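Local atomic coordinates of carbonic anhydrase (Coccomyxa sp. PA, PDB entry 3UCJ), a protein that probably catalyses the reversible hydration of carbon dioxide to hydrogencarbonate, as a zinc-dependent carbonic anhydrase of the beta class. Residues A[66-71]-A[77-82]; A[156-161]-A[196-201]; A[186-189]-A[194-197]. All blocks are in the same frame, centred on the assembly; numbering follows the deposited sequence.

Interaction 1: residues A[66-71]-A[77-82]; sequences FVQRNV and NKDLNC. With AZM (5-acetamido-1,3,4-thiadiazole-2-sulfonamide), chain D.
Gln68 reaches from strand 65-70 to the first turn of helix 80-92 and bonds to Asn81. Its CB leaves the strand toward the helix. CG lies 4.1 Å from Cys82 SG, and the chain then bends (chi2 83°), which lays the amide beside the start of the helix. CD packs over the backbone of Cys82, 3.8 Å from its CA. At the tip the two amide atoms part. NE2 donates to Asn81 OD1 at 2.9 Å; the bond is fairly straight, although the two amide planes stand 75° apart. OE1 touches Cys82 CB at 3.7 Å and accepts from Asn70 ND2 at 2.9 Å, in the carbonyl plane and on a lone pair. The same OE1 also accepts from Asn81 ND2 of the second subunit. Asp79 caps the helix: its carboxylate receives Asn81 N and Cys82 N, both from above its plane. Just past the end of the strand, Val71 CG1 rests 3.8 Å from S2 of the acetazolamide. The contact is buried yet polar. Bonds at both ends of the Gln68 amide fix its rotation, and the network of amides and a carboxylate continues across the subunit interface.

Interaction 2: residues A[156-161]-A[196-201]; sequences LNVEAQ and KELIKP
Val158 is overlapped by one methyl of Leu198, CD2. This methyl lies 3.8 Å from Val158 CB and about as close to both methyls of the valine, so it sits against the branch point. The two side chains meet at a slant. Val158 lies on helix 146-167 and points toward the chain segment 196-201. Leu198 stands where that segment turns a corner. Its other methyl, CD1, packs on Val187 of the neighbouring strand 182-189.

The second pair is Glu159 with Ile199. Here the tip of the isoleucine does the touching. CD1 lies 3.9 Å from Glu159 CA and 4.0 Å from Glu159 CG, so it rests on the helix backbone and on the aliphatic part of the glutamate. The two side chains cross at about a right angle. Glu159 is extended, with CG anti to its backbone N (chi1 -175°). This carries the carboxylate away from the isoleucine, and OE2 accepts from the backbone N of Arg213.

On another side of the helix, Gln161 NE2 donates to Asn157 OD1 at 3.0 Å, from above the carbonyl plane. Asn157 ND2 reaches Gly72 O, and Gln161 OE1 receives Val75 N. These bonds tie the helix to the loop after strand 65-70.

No hydrogen bond joins 156-161 to 196-201. Between these two segments the contact is made by carbon atoms, and the carboxylate of Glu159 has its polar partner, Arg213, outside them. The contact is therefore apolar and has little directional character.

Interaction 3: residues A[186-189]-A[194-197]; sequences IVYT and LVKE
Ile186 packs beside Val195 on one face of a two-stranded antiparallel pair. Its CB is 4.0 Å from Val195 CG1, and its CD1 approaches the same methyl. It forms a non-hydrogen-bonded pair with Glu197. Val187 follows, on the other face, in a hydrogen-bonded pair with Lys196. Val187 N donates to Lys196 O at 3.0 Å, and Lys196 N donates to Val187 O at 2.8 Å. Their side chains run side by side, and Val187 CG1 touches Lys196 CE at 3.7 Å. The lysine bends at chi3 (68°), and its NZ bonds to Tyr104 OH.

Tyr188 returns to the face of Ile186 and Val195. Val195 CG2 meets the edge of its ring, 3.9 Å from CD1. The tyrosine side chain also touches the zinc ligand His103 and packs on Trp19 of the second subunit. At Thr189 the backbone N donates to Leu194 O at 2.9 Å. A water lies beside this end of the pair. It donates to Leu194 O at 2.9 Å and shares a hydrogen bond with Thr189 OG1 at 2.7 Å.

The two strands form a beta hairpin at one edge of the mixed sheet. Strand 182-189 runs parallel to the central strands, and 194-202 turns back as the antiparallel outermost strand within the chain. This belongs to the alpha/beta fold of beta-class carbonic anhydrases.

How the interactions relate
Interactions 2 and 3 share Lys196 and Glu197 and lie side by side: Val158 CG2 of the first packs on Ile186 O of the second. Interaction 1 stands apart, its centre about 17 Å from that of interaction 2 and about 20 Å from that of interaction 3. It belongs to the outermost strand at the other end of the sheet, counted within this chain. It is also the fully buried one; the other two are partly buried. Their chemistry does not follow burial: side-chain amides carry interaction 1, apolar carbons carry interaction 2, and backbone hydrogen bonds with packing on both sheet faces carry interaction 3. All three have neighbours on the second subunit.

Interaction 1: residues A[66-71]-A[77-82]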
loop_
_atom_site.group_PDB
_atom_site.type_symbol
_atom_site.label_atom_id
_atom_site.label_comp_id
_atom_site.label_asym_id
_atom_site.label_seq_id
_atom_site.Cartn_x
_atom_site.Cartn_y
_atom_site.Cartn_z
ATOM N N PHE A 66 9.912 -21.113 0.580
ATOM C CA PHE A 66 9.920 -19.688 0.357
ATOM C C PHE A 66 8.942 -19.096 1.371
ATOM O O PHE A 66 7.902 -19.633 1.565
ATOM C CB PHE A 66 9.427 -19.431 -1.044
ATOM C CG PHE A 66 9.811 -18.108 -1.626
ATOM C CD1 PHE A 66 10.892 -17.991 -2.453
ATOM C CD2 PHE A 66 9.038 -17.014 -1.424
ATOM C CE1 PHE A 66 11.202 -16.827 -3.030
ATOM C CE2 PHE A 66 9.355 -15.842 -1.990
ATOM C CZ PHE A 66 10.435 -15.736 -2.800
ATOM N N VAL A 67 9.290 -17.977 1.984
ATOM C CA VAL A 67 8.549 -17.472 3.121
ATOM C C VAL A 67 8.118 -15.998 3.087
ATOM O O VAL A 67 8.905 -15.150 2.855
ATOM C CB VAL A 67 9.340 -17.708 4.396
ATOM C CG1 VAL A 67 8.677 -17.062 5.545
ATOM C CG2 VAL A 67 9.525 -19.184 4.639
ATOM N N GLN A 68 6.839 -15.765 3.314
ATOM C CA GLN A 68 6.301 -14.471 3.674
ATOM C C GLN A 68 5.852 -14.513 5.134
ATOM O O GLN A 68 5.139 -15.386 5.503
ATOM C CB GLN A 68 5.134 -14.104 2.777
ATOM C CG GLN A 68 4.092 -13.207 3.378
ATOM C CD GLN A 68 4.425 -11.733 3.342
ATOM O OE1 GLN A 68 3.691 -10.939 3.839
ATOM N NE2 GLN A 68 5.502 -11.390 2.731
ATOM N N ARG A 69 6.275 -13.552 5.940
ATOM C CA ARG A 69 5.788 -13.565 7.329
ATOM C C ARG A 69 5.453 -12.110 7.650
ATOM O O ARG A 69 6.217 -11.225 7.331
ATOM C CB ARG A 69 6.909 -14.042 8.284
ATOM C CG ARG A 69 6.958 -15.610 8.297
ATOM C CD ARG A 69 8.165 -16.006 9.150
ATOM N NE ARG A 69 7.988 -15.703 10.600
ATOM C CZ ARG A 69 8.833 -16.090 11.539
ATOM N NH1 ARG A 69 9.968 -16.773 11.245
ATOM N NH2 ARG A 69 8.591 -15.741 12.763
ATOM N N ASN A 70 4.231 -11.925 8.138
ATOM C CA ASN A 70 3.797 -10.547 8.520
ATOM C C ASN A 70 2.940 -10.661 9.776
ATOM O O ASN A 70 2.589 -11.771 10.205
ATOM C CB ASN A 70 3.005 -9.908 7.323
ATOM C CG ASN A 70 1.689 -10.653 7.013
ATOM O OD1 ASN A 70 0.776 -10.788 7.850
ATOM N ND2 ASN A 70 1.552 -11.090 5.762
ATOM N N VAL A 71 2.619 -9.523 10.375
ATOM C CA VAL A 71 1.779 -9.576 11.601
ATOM C C VAL A 71 0.381 -10.096 11.351
ATOM O O VAL A 71 -0.446 -9.508 10.605
ATOM C CB VAL A 71 1.755 -8.107 12.251
ATOM C CG1 VAL A 71 0.559 -8.024 13.269
ATOM C CG2 VAL A 71 3.146 -7.717 12.782
ATOM N N ASN A 77 -5.082 -8.800 -1.703
ATOM C CA ASN A 77 -4.745 -8.500 -3.126
ATOM C C ASN A 77 -4.123 -7.135 -3.247
ATOM O O ASN A 77 -3.324 -6.870 -4.198
ATOM C CB ASN A 77 -6.019 -8.440 -3.932
ATOM C CG ASN A 77 -6.687 -9.844 -4.161
ATOM O OD1 ASN A 77 -6.081 -10.907 -3.963
ATOM N ND2 ASN A 77 -7.936 -9.787 -4.570
ATOM N N LYS A 78 -4.383 -6.298 -2.213
ATOM C CA LYS A 78 -3.825 -4.944 -2.275
ATOM C C LYS A 78 -2.573 -4.759 -1.497
ATOM O O LYS A 78 -2.138 -3.618 -1.322
ATOM C CB LYS A 78 -4.928 -3.965 -1.894
ATOM C CG LYS A 78 -6.021 -3.968 -2.986
ATOM C CD LYS A 78 -7.335 -3.244 -2.663
ATOM C CE LYS A 78 -7.120 -1.656 -2.551
ATOM N NZ LYS A 78 -8.456 -0.898 -2.687
ATOM N N ASP A 79 -1.937 -5.832 -1.038
ATOM C CA ASP A 79 -0.665 -5.741 -0.378
ATOM C C ASP A 79 0.391 -6.295 -1.315
ATOM O O ASP A 79 0.470 -7.554 -1.420
ATOM C CB ASP A 79 -0.647 -6.677 0.873
ATOM C CG ASP A 79 0.765 -6.827 1.467
ATOM O OD1 ASP A 79 1.606 -5.916 1.267
ATOM O OD2 ASP A 79 0.969 -7.774 2.277
ATOM N N LEU A 80 1.134 -5.351 -1.937
ATOM C CA LEU A 80 2.223 -5.710 -2.872
ATOM C C LEU A 80 3.333 -6.536 -2.256
ATOM O O LEU A 80 4.055 -7.240 -2.960
ATOM C CB LEU A 80 2.765 -4.493 -3.622
ATOM C CG LEU A 80 1.696 -3.755 -4.425
ATOM C CD1 LEU A 80 2.406 -2.466 -5.091
ATOM C CD2 LEU A 80 1.066 -4.733 -5.519
ATOM N N ASN A 81 3.558 -6.444 -0.938
ATOM C CA ASN A 81 4.552 -7.234 -0.282
ATOM C C ASN A 81 4.163 -8.741 -0.315
ATOM O O ASN A 81 4.888 -9.621 -0.862
ATOM C CB ASN A 81 4.647 -6.720 1.230
ATOM C CG ASN A 81 5.719 -7.378 2.036
ATOM O OD1 ASN A 81 5.905 -8.610 2.010
ATOM N ND2 ASN A 81 6.343 -6.565 2.977
ATOM N N CYS A 82 3.040 -9.087 0.324
ATOM C CA CYS A 82 2.609 -10.499 0.221
ATOM C C CYS A 82 2.316 -10.931 -1.249
ATOM O O CYS A 82 2.717 -12.087 -1.681
ATOM C CB CYS A 82 1.285 -10.669 0.992
ATOM S SG CYS A 82 0.770 -12.438 1.113
HETATM C C1 AZM D . 1.528 -10.135 17.761
HETATM C C2 AZM D . 0.419 -8.140 18.552
HETATM C C3 AZM D . -0.701 -6.128 17.928
HETATM C C4 AZM D . -1.105 -4.726 18.347
HETATM N N1 AZM D . 1.554 -12.767 16.884
HETATM N N2 AZM D . 0.682 -9.054 19.545
HETATM N N3 AZM D . 1.377 -10.288 19.077
HETATM N N4 AZM D . -0.364 -6.998 18.883
HETATM O O1 AZM D . 3.672 -11.443 17.042
HETATM O O2 AZM D . 1.923 -10.914 15.470
HETATM O O3 AZM D . -0.654 -6.492 16.723
HETATM S S1 AZM D . 2.322 -11.386 16.837
HETATM S S2 AZM D . 0.988 -8.611 17.019
#

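Interaction 2: residues A[156-161]-A[196-201]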
loop_
_atom_site.group_PDB
_atom_site.type_symbol
_atom_site.label_atom_id
_atom_site.label_comp_id
_atom_site.label_asym_id
_atom_site.label_seq_id
_atom_site.Cartn_x
_atom_site.Cartn_y
_atom_site.Cartn_z
ATOM N N LEU A 156 -10.547 -18.743 12.463
ATOM C CA LEU A 156 -11.350 -18.075 11.454
ATOM C C LEU A 156 -10.433 -17.282 10.533
ATOM O O LEU A 156 -10.719 -17.188 9.325
ATOM C CB LEU A 156 -12.344 -17.096 12.107
ATOM C CG LEU A 156 -13.562 -17.877 12.729
ATOM C CD1 LEU A 156 -14.327 -16.902 13.668
ATOM C CD2 LEU A 156 -14.402 -18.554 11.666
ATOM N N ASN A 157 -9.400 -16.719 11.135
ATOM C CA ASN A 157 -8.446 -15.917 10.352
ATOM C C ASN A 157 -7.728 -16.849 9.345
ATOM O O ASN A 157 -7.652 -16.544 8.110
ATOM C CB ASN A 157 -7.474 -15.198 11.249
ATOM C CG ASN A 157 -6.580 -14.218 10.431
ATOM O OD1 ASN A 157 -7.098 -13.422 9.634
ATOM N ND2 ASN A 157 -5.284 -14.362 10.582
ATOM N N VAL A 158 -7.236 -17.993 9.822
ATOM C CA VAL A 158 -6.677 -18.984 8.845
ATOM C C VAL A 158 -7.654 -19.241 7.692
ATOM O O VAL A 158 -7.283 -19.203 6.481
ATOM C CB VAL A 158 -6.246 -20.328 9.529
ATOM C CG1 VAL A 158 -5.779 -21.357 8.441
ATOM C CG2 VAL A 158 -5.117 -20.059 10.525
ATOM N N GLU A 159 -8.911 -19.608 8.015
ATOM C CA GLU A 159 -9.835 -19.892 6.943
ATOM C C GLU A 159 -9.992 -18.748 5.975
ATOM O O GLU A 159 -10.105 -18.961 4.757
ATOM C CB GLU A 159 -11.254 -20.334 7.464
ATOM C CG GLU A 159 -12.084 -20.718 6.201
ATOM C CD GLU A 159 -13.425 -21.430 6.436
ATOM O OE1 GLU A 159 -13.779 -21.654 7.633
ATOM O OE2 GLU A 159 -14.114 -21.675 5.405
ATOM N N ALA A 160 -10.090 -17.509 6.484
ATOM C CA ALA A 160 -10.295 -16.387 5.593
ATOM C C ALA A 160 -9.041 -16.199 4.723
ATOM O O ALA A 160 -9.186 -15.823 3.562
ATOM C CB ALA A 160 -10.481 -15.111 6.450
ATOM N N GLN A 161 -7.847 -16.426 5.295
ATOM C CA GLN A 161 -6.616 -16.136 4.539
ATOM C C GLN A 161 -6.438 -17.253 3.509
ATOM O O GLN A 161 -5.975 -16.995 2.391
ATOM C CB GLN A 161 -5.364 -15.935 5.424
ATOM C CG GLN A 161 -5.549 -14.804 6.475
ATOM C CD GLN A 161 -6.173 -13.489 5.905
ATOM O OE1 GLN A 161 -5.851 -13.071 4.763
ATOM N NE2 GLN A 161 -7.114 -12.830 6.715
ATOM N N LYS A 196 -1.295 -28.378 13.388
ATOM C CA LYS A 196 -2.531 -29.094 13.047
ATOM C C LYS A 196 -3.119 -28.633 11.705
ATOM O O LYS A 196 -3.051 -27.456 11.350
ATOM C CB LYS A 196 -3.526 -28.953 14.229
ATOM C CG LYS A 196 -4.990 -29.176 13.963
ATOM C CD LYS A 196 -5.793 -29.060 15.337
ATOM C CE LYS A 196 -5.782 -27.620 15.874
ATOM N NZ LYS A 196 -6.562 -27.359 17.155
ATOM N N GLU A 197 -3.679 -29.570 10.953
ATOM C CA GLU A 197 -4.362 -29.267 9.721
ATOM C C GLU A 197 -5.809 -28.823 9.956
ATOM O O GLU A 197 -6.682 -29.636 10.344
ATOM C CB GLU A 197 -4.257 -30.442 8.732
ATOM C CG GLU A 197 -4.887 -30.244 7.354
ATOM C CD GLU A 197 -4.721 -31.477 6.463
ATOM O OE1 GLU A 197 -4.854 -32.592 7.012
ATOM O OE2 GLU A 197 -4.435 -31.382 5.248
ATOM N N LEU A 198 -6.091 -27.542 9.700
ATOM C CA LEU A 198 -7.455 -27.016 9.815
ATOM C C LEU A 198 -8.315 -27.231 8.621
ATOM O O LEU A 198 -9.531 -27.420 8.757
ATOM C CB LEU A 198 -7.410 -25.503 10.053
ATOM C CG LEU A 198 -7.711 -24.875 11.390
ATOM C CD1 LEU A 198 -7.589 -25.799 12.697
ATOM C CD2 LEU A 198 -7.010 -23.460 11.525
ATOM N N ILE A 199 -7.747 -27.106 7.427
ATOM C CA ILE A 199 -8.510 -27.322 6.239
ATOM C C ILE A 199 -7.730 -28.278 5.334
ATOM O O ILE A 199 -6.519 -28.104 5.160
ATOM C CB ILE A 199 -8.779 -26.007 5.444
ATOM C CG1 ILE A 199 -9.311 -24.877 6.365
ATOM C CG2 ILE A 199 -9.715 -26.313 4.296
ATOM C CD1 ILE A 199 -9.372 -23.550 5.623
ATOM N N LYS A 200 -8.441 -29.252 4.719
ATOM C CA LYS A 200 -7.739 -30.277 3.962
ATOM C C LYS A 200 -7.244 -29.600 2.676
ATOM O O LYS A 200 -7.621 -28.431 2.409
ATOM C CB LYS A 200 -8.670 -31.479 3.670
ATOM C CG LYS A 200 -8.564 -32.567 4.741
ATOM C CD LYS A 200 -9.498 -32.270 5.892
ATOM C CE LYS A 200 -10.970 -32.833 5.664
ATOM N NZ LYS A 200 -11.312 -33.985 6.630
ATOM N N PRO A 201 -6.395 -30.280 1.890
ATOM C CA PRO A 201 -5.833 -29.614 0.720
ATOM C C PRO A 201 -6.893 -29.141 -0.262
ATOM O O PRO A 201 -7.906 -29.862 -0.481
ATOM C CB PRO A 201 -4.965 -30.718 0.098
ATOM C CG PRO A 201 -4.517 -31.539 1.274
ATOM C CD PRO A 201 -5.731 -31.595 2.138
#

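Interaction 3: residues A[186-189]-A[194-197]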
loop_
_atom_site.group_PDB
_atom_site.type_symbol
_atom_site.label_atom_id
_atom_site.label_comp_id
_atom_site.label_asym_id
_atom_site.label_seq_id
_atom_site.Cartn_x
_atom_site.Cartn_y
_atom_site.Cartn_z
ATOM N N ILE A 186 -3.378 -24.323 7.882
ATOM C CA ILE A 186 -2.818 -24.991 9.047
ATOM C C ILE A 186 -2.647 -24.016 10.206
ATOM O O ILE A 186 -2.736 -22.749 10.032
ATOM C CB ILE A 186 -1.458 -25.645 8.718
ATOM C CG1 ILE A 186 -0.467 -24.598 8.111
ATOM C CG2 ILE A 186 -1.627 -26.728 7.728
ATOM C CD1 ILE A 186 1.036 -25.114 8.080
ATOM N N VAL A 187 -2.429 -24.566 11.402
ATOM C CA VAL A 187 -2.288 -23.721 12.586
ATOM C C VAL A 187 -1.192 -24.322 13.506
ATOM O O VAL A 187 -1.051 -25.561 13.566
ATOM C CB VAL A 187 -3.657 -23.560 13.312
ATOM C CG1 VAL A 187 -4.157 -24.946 13.851
ATOM C CG2 VAL A 187 -3.510 -22.559 14.400
ATOM N N TYR A 188 -0.369 -23.495 14.123
ATOM C CA TYR A 188 0.694 -23.940 14.981
ATOM C C TYR A 188 0.452 -23.549 16.441
ATOM O O TYR A 188 -0.035 -22.454 16.716
ATOM C CB TYR A 188 1.966 -23.279 14.485
ATOM C CG TYR A 188 3.207 -23.490 15.257
ATOM C CD1 TYR A 188 3.931 -24.685 15.133
ATOM C CD2 TYR A 188 3.697 -22.508 16.099
ATOM C CE1 TYR A 188 5.091 -24.886 15.778
ATOM C CE2 TYR A 188 4.881 -22.698 16.772
ATOM C CZ TYR A 188 5.566 -23.921 16.601
ATOM O OH TYR A 188 6.729 -24.133 17.228
ATOM N N THR A 189 0.899 -24.392 17.368
ATOM C CA THR A 189 0.796 -24.077 18.828
ATOM C C THR A 189 2.166 -23.761 19.407
ATOM O O THR A 189 3.010 -24.652 19.488
ATOM C CB THR A 189 0.118 -25.225 19.602
ATOM O OG1 THR A 189 -1.149 -25.462 18.989
ATOM C CG2 THR A 189 -0.073 -24.820 21.072
ATOM N N LEU A 194 3.663 -28.065 17.772
ATOM C CA LEU A 194 2.940 -28.855 16.808
ATOM C C LEU A 194 2.033 -28.035 15.893
ATOM O O LEU A 194 1.356 -27.122 16.371
ATOM C CB LEU A 194 2.060 -29.866 17.543
ATOM C CG LEU A 194 2.882 -30.923 18.316
ATOM C CD1 LEU A 194 1.994 -31.479 19.407
ATOM C CD2 LEU A 194 3.278 -32.032 17.313
ATOM N N VAL A 195 2.005 -28.469 14.640
ATOM C CA VAL A 195 1.095 -28.059 13.596
ATOM C C VAL A 195 -0.123 -28.984 13.510
ATOM O O VAL A 195 0.013 -30.230 13.559
ATOM C CB VAL A 195 1.849 -28.080 12.206
ATOM C CG1 VAL A 195 0.881 -27.959 10.948
ATOM C CG2 VAL A 195 2.915 -26.975 12.199
ATOM N N LYS A 196 -1.295 -28.378 13.388
ATOM C CA LYS A 196 -2.531 -29.094 13.047
ATOM C C LYS A 196 -3.119 -28.633 11.705
ATOM O O LYS A 196 -3.051 -27.456 11.350
ATOM C CB LYS A 196 -3.526 -28.953 14.229
ATOM C CG LYS A 196 -4.990 -29.176 13.963
ATOM C CD LYS A 196 -5.793 -29.060 15.337
ATOM C CE LYS A 196 -5.782 -27.620 15.874
ATOM N NZ LYS A 196 -6.562 -27.359 17.155
ATOM N N GLU A 197 -3.679 -29.570 10.953
ATOM C CA GLU A 197 -4.362 -29.267 9.721
ATOM C C GLU A 197 -5.809 -28.823 9.956
ATOM O O GLU A 197 -6.682 -29.636 10.344
ATOM C CB GLU A 197 -4.257 -30.442 8.732
ATOM C CG GLU A 197 -4.887 -30.244 7.354
ATOM C CD GLU A 197 -4.721 -31.477 6.463
ATOM O OE1 GLU A 197 -4.854 -32.592 7.012
ATOM O OE2 GLU A 197 -4.435 -31.382 5.248
HETATM O O HOH W 1 -1.477 -26.878 16.727
#